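Local coordinates for protein phage integrase (Pectobacterium atrosepticum, PDB 3JU0) that probably binds arm-type DNA sites through this N-terminal arm-type binding domain, as part of a longer tyrosine recombinase that probably integrates mobile DNA into the bacterial chromosome, at residues Phe24-Leu29 against Asp63-Arg68; Pro57-Ala62 against Asn89-Glu94. One frame throughout, in Å; residues are numbered along the deposited sequence.

Interaction 1: residues Phe24-Leu29 against Asp63-Arg68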
ATOM      1  N   PHE A  24      10.003   0.419   4.385  1.00 22.48           N
ATOM      2  CA  PHE A  24       9.741   1.783   4.092  1.00 22.38           C
ATOM      3  C   PHE A  24       8.363   2.240   4.522  1.00 20.69           C
ATOM      4  O   PHE A  24       7.805   3.187   3.954  1.00 24.01           O
ATOM      5  CB  PHE A  24      10.028   2.071   2.623  1.00 24.06           C
ATOM      6  CG  PHE A  24      11.396   1.702   2.192  1.00 26.20           C
ATOM      7  CD1 PHE A  24      11.632   0.520   1.532  1.00 30.90           C
ATOM      8  CD2 PHE A  24      12.466   2.563   2.457  1.00 26.31           C
ATOM      9  CE1 PHE A  24      12.899   0.165   1.140  1.00 33.71           C
ATOM     10  CE2 PHE A  24      13.749   2.202   2.093  1.00 24.15           C
ATOM     11  CZ  PHE A  24      13.953   1.041   1.393  1.00 29.54           C
ATOM     12  N   GLY A  25       7.762   1.621   5.540  1.00 20.57           N
ATOM     13  CA  GLY A  25       6.471   2.069   6.024  1.00 20.23           C
ATOM     14  C   GLY A  25       5.307   1.361   5.373  1.00 19.99           C
ATOM     15  O   GLY A  25       4.182   1.558   5.783  1.00 21.99           O
ATOM     16  N   MET A  26       5.593   0.595   4.333  1.00 18.33           N
ATOM     17  CA  MET A  26       4.467  -0.091   3.608  1.00 18.88           C
ATOM     18  C   MET A  26       4.223  -1.498   4.076  1.00 19.64           C
ATOM     19  O   MET A  26       5.165  -2.255   4.359  1.00 21.69           O
ATOM     20  CB  MET A  26       4.688  -0.076   2.114  1.00 18.87           C
ATOM     21  CG  MET A  26       3.422  -0.440   1.392  1.00 22.05           C
ATOM     22  SD  MET A  26       3.589  -0.411  -0.392  1.00 25.99           S
ATOM     23  CE  MET A  26       4.482  -1.941  -0.723  1.00 23.54           C
ATOM     24  N   HIS A  27       2.963  -1.866   4.160  1.00 19.49           N
ATOM     25  CA  HIS A  27       2.600  -3.233   4.544  1.00 18.75           C
ATOM     26  C   HIS A  27       1.376  -3.645   3.761  1.00 18.14           C
ATOM     27  O   HIS A  27       0.611  -2.825   3.243  1.00 17.97           O
ATOM     28  CB  HIS A  27       2.332  -3.392   6.019  1.00 20.50           C
ATOM     29  CG  HIS A  27       1.263  -2.540   6.606  1.00 21.90           C
ATOM     30  ND1 HIS A  27      -0.058  -2.926   6.740  1.00 27.61           N
ATOM     31  CD2 HIS A  27       1.359  -1.345   7.207  1.00 23.76           C
ATOM     32  CE1 HIS A  27      -0.742  -1.964   7.351  1.00 25.07           C
ATOM     33  NE2 HIS A  27       0.103  -1.009   7.665  1.00 27.79           N
ATOM     34  N   LEU A  28       1.195  -4.961   3.678  1.00 18.08           N
ATOM     35  CA  LEU A  28      -0.075  -5.557   3.242  1.00 17.58           C
ATOM     36  C   LEU A  28      -0.879  -5.922   4.492  1.00 18.95           C
ATOM     37  O   LEU A  28      -0.403  -6.615   5.360  1.00 20.18           O
ATOM     38  CB  LEU A  28       0.227  -6.796   2.408  1.00 17.39           C
ATOM     39  CG  LEU A  28      -0.959  -7.488   1.754  1.00 18.88           C
ATOM     40  CD1 LEU A  28      -1.360  -6.637   0.562  1.00 20.89           C
ATOM     41  CD2 LEU A  28      -0.603  -8.886   1.384  1.00 23.46           C
ATOM     42  N   LEU A  29      -2.116  -5.478   4.549  1.00 18.80           N
ATOM     43  CA  LEU A  29      -3.069  -5.861   5.558  1.00 19.52           C
ATOM     44  C   LEU A  29      -3.890  -6.996   5.004  1.00 18.51           C
ATOM     45  O   LEU A  29      -4.588  -6.842   3.973  1.00 19.48           O
ATOM     46  CB  LEU A  29      -3.939  -4.659   5.958  1.00 20.63           C
ATOM     47  CG  LEU A  29      -4.904  -4.917   7.118  1.00 24.20           C
ATOM     48  CD1 LEU A  29      -4.104  -5.054   8.496  1.00 25.61           C
ATOM     49  CD2 LEU A  29      -5.869  -3.784   7.189  1.00 29.56           C
ATOM     50  N   ASP A  63       3.102  -2.403  -8.218  1.00 20.01           N
ATOM     51  CA  ASP A  63       2.265  -1.238  -8.252  1.00 20.37           C
ATOM     52  C   ASP A  63       2.216  -0.512  -6.874  1.00 17.62           C
ATOM     53  O   ASP A  63       2.290   0.714  -6.778  1.00 18.23           O
ATOM     54  CB  ASP A  63       0.836  -1.596  -8.607  1.00 21.23           C
ATOM     55  CG  ASP A  63       0.612  -2.154  -9.993  1.00 26.60           C
ATOM     56  OD1 ASP A  63       1.268  -1.694 -10.961  1.00 28.45           O
ATOM     57  OD2 ASP A  63      -0.379  -2.999 -10.092  1.00 25.93           O
ATOM     58  N   ALA A  64       2.134  -1.276  -5.806  1.00 17.38           N
ATOM     59  CA  ALA A  64       2.079  -0.746  -4.475  1.00 16.40           C
ATOM     60  C   ALA A  64       3.379  -0.010  -4.113  1.00 16.61           C
ATOM     61  O   ALA A  64       3.335   1.068  -3.557  1.00 16.54           O
ATOM     62  CB  ALA A  64       1.794  -1.816  -3.467  1.00 17.07           C
ATOM     63  N   ARG A  65       4.509  -0.581  -4.485  1.00 17.08           N
ATOM     64  CA  ARG A  65       5.822   0.078  -4.285  1.00 17.81           C
ATOM     65  C   ARG A  65       5.877   1.363  -5.091  1.00 16.80           C
ATOM     66  O   ARG A  65       6.427   2.362  -4.585  1.00 18.27           O
ATOM     67  CB  ARG A  65       6.980  -0.875  -4.582  1.00 18.23           C
ATOM     68  CG  ARG A  65       7.093  -2.017  -3.647  1.00 19.78           C
ATOM     69  CD  ARG A  65       8.129  -3.012  -4.040  1.00 21.77           C
ATOM     70  NE  ARG A  65       8.339  -4.003  -3.017  1.00 22.58           N
ATOM     71  CZ  ARG A  65       8.854  -5.202  -3.236  1.00 25.37           C
ATOM     72  NH1 ARG A  65       9.170  -5.578  -4.454  1.00 28.96           N
ATOM     73  NH2 ARG A  65       8.996  -6.010  -2.228  1.00 27.29           N
ATOM     74  N   GLN A  66       5.301   1.395  -6.296  1.00 18.78           N
ATOM     75  CA  GLN A  66       5.276   2.632  -7.088  1.00 18.42           C
ATOM     76  C   GLN A  66       4.449   3.696  -6.420  1.00 17.57           C
ATOM     77  O   GLN A  66       4.832   4.894  -6.370  1.00 18.70           O
ATOM     78  CB  GLN A  66       4.727   2.304  -8.502  1.00 20.84           C
ATOM     79  CG  GLN A  66       4.493   3.488  -9.366  1.00 25.29           C
ATOM     80  CD  GLN A  66       5.724   4.238  -9.670  1.00 35.37           C
ATOM     81  OE1 GLN A  66       5.647   5.448  -9.972  1.00 46.02           O
ATOM     82  NE2 GLN A  66       6.881   3.579  -9.594  1.00 38.43           N
ATOM     83  N   ARG A  67       3.307   3.292  -5.869  1.00 16.07           N
ATOM     84  CA  ARG A  67       2.414   4.232  -5.167  1.00 15.83           C
ATOM     85  C   ARG A  67       3.041   4.719  -3.865  1.00 16.18           C
ATOM     86  O   ARG A  67       2.922   5.875  -3.503  1.00 17.23           O
ATOM     87  CB  ARG A  67       1.035   3.622  -4.884  1.00 16.81           C
ATOM     88  CG  ARG A  67       0.233   3.356  -6.209  1.00 17.96           C
ATOM     89  CD  ARG A  67      -1.086   2.773  -5.916  1.00 18.38           C
ATOM     90  NE  ARG A  67      -1.741   2.546  -7.233  1.00 20.84           N
ATOM     91  CZ  ARG A  67      -3.044   2.377  -7.388  1.00 18.51           C
ATOM     92  NH1 ARG A  67      -3.831   2.335  -6.312  1.00 18.34           N
ATOM     93  NH2 ARG A  67      -3.571   2.255  -8.611  1.00 21.32           N
ATOM     94  N   ARG A  68       3.768   3.828  -3.197  1.00 15.65           N
ATOM     95  CA  ARG A  68       4.570   4.232  -2.009  1.00 16.65           C
ATOM     96  C   ARG A  68       5.561   5.319  -2.418  1.00 16.48           C
ATOM     97  O   ARG A  68       5.704   6.318  -1.760  1.00 17.18           O
ATOM     98  CB  ARG A  68       5.333   2.985  -1.497  1.00 17.08           C
ATOM     99  CG  ARG A  68       6.368   3.256  -0.430  1.00 19.13           C
ATOM    100  CD  ARG A  68       7.425   2.175  -0.480  1.00 20.59           C
ATOM    101  NE  ARG A  68       8.287   2.256  -1.637  1.00 24.32           N
ATOM    102  CZ  ARG A  68       9.199   1.342  -1.999  1.00 25.26           C
ATOM    103  NH1 ARG A  68       9.302   0.199  -1.366  1.00 26.24           N
ATOM    104  NH2 ARG A  68       9.957   1.557  -3.053  1.00 28.32           N
TER
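Strand 26-29 and helix 63-68 face each other through Met26 and the turn of helix from Ala64 to Arg68. The two run at 135° to one another, with segment axes 9.9 Å apart at their closest, and the nearest alpha carbons are those of Met26 and Arg68. No hydrogen bond links them; the contact is made by side chains and one backbone carbonyl. Met26 carries most of it: CG stands anti to the backbone N (chi1 -166°) and the chain stays extended through chi2, which sends the sulfur straight to the helix before a bend at chi3 turns the methyl along its surface. Met26 SD lies 3.5 Å from Ala64 O, a carbonyl already engaged by Arg68 N one turn on, and 3.8 Å from Ala64 CB. The methyl CE covers the same CB and meets Arg65 CG at 3.9 Å. Arg68 CB lies a turn further on, 4.0 Å from Met26 SD.

Beyond this buried patch, Phe24 reaches over from the turn before the strand. Its CD1 comes within 3.7 Å of Arg68 NH1, but ring and guanidinium planes are 64° apart, an oblique contact and not a stack. Phe24 CG lies over one face of that guanidinium and Arg65 CB over the other, while NE and NH2 are hydrogen-bonded just outside the two segments. Arg65 sends its charge to Asp22 on strand 18-23, in a salt bridge. With Trp38 of strand 36-44 touching both Met26 and Ala64, this is helix 61-76 packed on a face of the four-stranded antiparallel sheet of the arm-type DNA-binding domain. The chemistry is graded: thioether and methyl groups pack helix onto sheet, and the aliphatic stems of two arginines carry their charged ends past that apolar layer toward its border.

Interaction 2: residues Pro57-Ala62 against Asn89-Glu94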
ATOM      1  N   PRO A  57      -5.754  -8.061  -5.742  1.00 20.91           N
ATOM      2  CA  PRO A  57      -4.788  -8.067  -6.814  1.00 20.64           C
ATOM      3  C   PRO A  57      -4.986  -6.946  -7.845  1.00 21.23           C
ATOM      4  O   PRO A  57      -4.273  -6.911  -8.790  1.00 24.17           O
ATOM      5  CB  PRO A  57      -5.040  -9.453  -7.470  1.00 22.60           C
ATOM      6  CG  PRO A  57      -6.475  -9.590  -7.266  1.00 22.08           C
ATOM      7  CD  PRO A  57      -6.805  -9.077  -5.940  1.00 23.37           C
ATOM      8  N   ALA A  58      -5.926  -6.019  -7.618  1.00 19.72           N
ATOM      9  CA  ALA A  58      -6.090  -4.843  -8.512  1.00 20.09           C
ATOM     10  C   ALA A  58      -4.782  -4.072  -8.605  1.00 20.74           C
ATOM     11  O   ALA A  58      -4.377  -3.597  -9.693  1.00 23.98           O
ATOM     12  CB  ALA A  58      -7.228  -4.014  -8.042  1.00 21.06           C
ATOM     13  N   VAL A  59      -4.101  -4.003  -7.471  1.00 18.56           N
ATOM     14  CA  VAL A  59      -2.813  -3.352  -7.314  1.00 18.31           C
ATOM     15  C   VAL A  59      -1.804  -4.447  -6.910  1.00 18.47           C
ATOM     16  O   VAL A  59      -1.902  -5.065  -5.869  1.00 19.49           O
ATOM     17  CB  VAL A  59      -2.946  -2.267  -6.222  1.00 18.68           C
ATOM     18  CG1 VAL A  59      -1.591  -1.612  -5.950  1.00 20.44           C
ATOM     19  CG2 VAL A  59      -4.035  -1.225  -6.603  1.00 20.70           C
ATOM     20  N   SER A  60      -0.812  -4.647  -7.738  1.00 18.71           N
ATOM     21  CA  SER A  60       0.233  -5.634  -7.469  1.00 18.72           C
ATOM     22  C   SER A  60       1.265  -5.125  -6.474  1.00 17.43           C
ATOM     23  O   SER A  60       1.249  -3.956  -6.116  1.00 17.97           O
ATOM     24  CB  SER A  60       1.007  -5.983  -8.705  1.00 22.59           C
ATOM     25  OG  SER A  60       1.782  -4.920  -9.217  1.00 21.97           O
ATOM     26  N   LEU A  61       2.142  -5.975  -6.033  1.00 19.02           N
ATOM     27  CA  LEU A  61       3.229  -5.547  -5.176  1.00 19.31           C
ATOM     28  C   LEU A  61       4.104  -4.468  -5.834  1.00 19.92           C
ATOM     29  O   LEU A  61       4.398  -3.440  -5.217  1.00 20.12           O
ATOM     30  CB  LEU A  61       4.081  -6.796  -4.819  1.00 20.15           C
ATOM     31  CG  LEU A  61       5.383  -6.521  -4.046  1.00 21.34           C
ATOM     32  CD1 LEU A  61       5.203  -5.797  -2.723  1.00 20.95           C
ATOM     33  CD2 LEU A  61       6.166  -7.815  -3.779  1.00 23.63           C
ATOM     34  N   ALA A  62       4.434  -4.666  -7.094  1.00 21.48           N
ATOM     35  CA  ALA A  62       5.160  -3.630  -7.837  1.00 20.98           C
ATOM     36  C   ALA A  62       4.393  -2.323  -7.916  1.00 21.13           C
ATOM     37  O   ALA A  62       4.967  -1.212  -7.760  1.00 21.63           O
ATOM     38  CB  ALA A  62       5.544  -4.115  -9.192  1.00 24.24           C
ATOM     39  N   ASN A  89      -2.567   6.832 -10.225  1.00 33.01           N
ATOM     40  CA  ASN A  89      -1.400   6.035 -10.490  1.00 31.92           C
ATOM     41  C   ASN A  89      -1.753   4.795 -11.293  1.00 33.04           C
ATOM     42  O   ASN A  89      -2.246   3.815 -10.765  1.00 33.21           O
ATOM     43  CB  ASN A  89      -0.780   5.558  -9.176  1.00 30.70           C
ATOM     44  CG  ASN A  89      -0.180   6.675  -8.374  1.00 31.95           C
ATOM     45  OD1 ASN A  89       0.868   7.234  -8.745  1.00 37.36           O
ATOM     46  ND2 ASN A  89      -0.776   6.946  -7.243  1.00 32.66           N
ATOM     47  N   LYS A  90      -1.557   4.831 -12.590  1.00 34.85           N
ATOM     48  CA  LYS A  90      -1.977   3.682 -13.398  1.00 36.08           C
ATOM     49  C   LYS A  90      -1.172   2.465 -13.019  1.00 35.21           C
ATOM     50  O   LYS A  90       0.053   2.540 -12.733  1.00 36.76           O
ATOM     51  CB  LYS A  90      -1.806   3.967 -14.898  1.00 37.10           C
ATOM     52  CG  LYS A  90      -2.649   5.105 -15.373  1.00 39.53           C
ATOM     53  N   THR A  91      -1.828   1.318 -13.013  1.00 33.35           N
ATOM     54  CA  THR A  91      -1.140   0.099 -12.644  1.00 32.83           C
ATOM     55  C   THR A  91      -0.455  -0.521 -13.846  1.00 33.96           C
ATOM     56  O   THR A  91      -0.688  -0.137 -14.999  1.00 34.22           O
ATOM     57  CB  THR A  91      -2.094  -0.961 -12.091  1.00 31.49           C
ATOM     58  OG1 THR A  91      -3.039  -1.308 -13.127  1.00 32.49           O
ATOM     59  CG2 THR A  91      -2.798  -0.492 -10.854  1.00 31.19           C
ATOM     60  N   ILE A  92       0.418  -1.458 -13.583  1.00 35.82           N
ATOM     61  CA  ILE A  92       1.178  -2.035 -14.685  1.00 39.07           C
ATOM     62  C   ILE A  92       0.228  -2.659 -15.727  1.00 40.98           C
ATOM     63  O   ILE A  92       0.390  -2.441 -16.963  1.00 41.52           O
ATOM     64  CB  ILE A  92       2.250  -3.041 -14.179  1.00 39.88           C
ATOM     65  CG1 ILE A  92       3.367  -2.343 -13.382  1.00 41.96           C
ATOM     66  CG2 ILE A  92       2.790  -3.783 -15.395  1.00 40.31           C
ATOM     67  CD1 ILE A  92       4.210  -3.280 -12.533  1.00 43.81           C
ATOM     68  N   GLN A  93      -0.771  -3.415 -15.249  1.00 40.82           N
ATOM     69  CA  GLN A  93      -1.828  -3.969 -16.107  1.00 42.01           C
ATOM     70  C   GLN A  93      -2.689  -2.952 -16.836  1.00 42.43           C
ATOM     71  O   GLN A  93      -3.065  -3.184 -17.993  1.00 42.95           O
ATOM     72  CB  GLN A  93      -2.803  -4.807 -15.307  1.00 41.46           C
ATOM     73  N   GLU A  94      -3.076  -1.888 -16.139  1.00 42.20           N
ATOM     74  CA  GLU A  94      -3.830  -0.832 -16.765  1.00 42.88           C
ATOM     75  C   GLU A  94      -3.009  -0.297 -17.910  1.00 44.32           C
ATOM     76  O   GLU A  94      -3.567   0.023 -18.955  1.00 43.57           O
ATOM     77  CB  GLU A  94      -4.179   0.268 -15.754  1.00 42.89           C
ATOM     78  CG  GLU A  94      -5.379  -0.144 -14.898  1.00 43.14           C
ATOM     79  CD  GLU A  94      -5.611   0.776 -13.738  1.00 45.50           C
ATOM     80  OE1 GLU A  94      -4.811   1.755 -13.604  1.00 41.30           O
ATOM     81  OE2 GLU A  94      -6.586   0.499 -12.986  1.00 48.73           O
TER
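A small van der Waals contact joins the loop that leads into helix 61-76 to the C-terminal segment 89-94, where the chain starts the short helix 92-95. It sits near the edge of the fold, the centre of the contact about 11 Å from the centre of the chain, and no hydrogen bond passes directly between the two segments. Val59 and Thr91 have the nearest alpha carbons, 6.6 Å apart. Thr91 CG2 points at the loop and lies 3.7 Å from Ala58 O, with Val59 CG2 more distant. Further along, Ile92 CD1 comes end-on to the methyl of Ala62, CD1 to CB 3.7 Å; CG1 of Ile92 is anti to the carbonyl carbon (chi1 -67°), and the extended chi2 carries CD1 across to the first turn of the longer helix. Ser60 OG lies 4.4 Å from Ile92 CD1, a loose contact.

Both segments enter their helices through a capping residue, and both exchanges are reciprocal. Ser60 is the N-cap of helix 61-76: its OG accepts from Asp63 N, and Asp63 OD2 accepts from Ser60 N. Thr91 takes the same place before helix 92-95, where Glu94 N donates to Thr91 OG1 (3.1 Å, 158°) and Thr91 N donates to Glu94 OE1 (3.1 Å, 165°), which it meets from above the carboxylate plane. These bonds tie the side chains of Thr91 and Glu94 to the first turn, leaving the Thr91 methyl to face the loop. Asp63 also binds Ile92 N through OD1, so one carboxylate bridges the two helix starts. Val59 O accepts from Trp38 NE1, anchoring the loop to the sheet. Thr91 and Glu94 form a classical capping box, and the pair Ser60 and Asp63 repeats its reciprocal bonding, two such helix starts side by side.

Overall arrangement
Helix 61-76 serves both contacts. Interaction 1 uses the side turned to the sheet, close to the centre of the chain, whereas interaction 2 lies nearer the surface, at the helix start and the C-terminal segment. Their residues interlock: Asp63 and Arg67, which take no part in packing against 24-29, point instead to 89-94, where Arg67 NH2 meets Asn89 O at 3.0 Å, a second tie beside the one made by Asp63. Sulfur and hydrocarbon dominate the inner contact, with charges at its border. The outer one has sparse methyl contacts, and the hydrogen bonds near it come from helix caps and from Asp63 and Arg67.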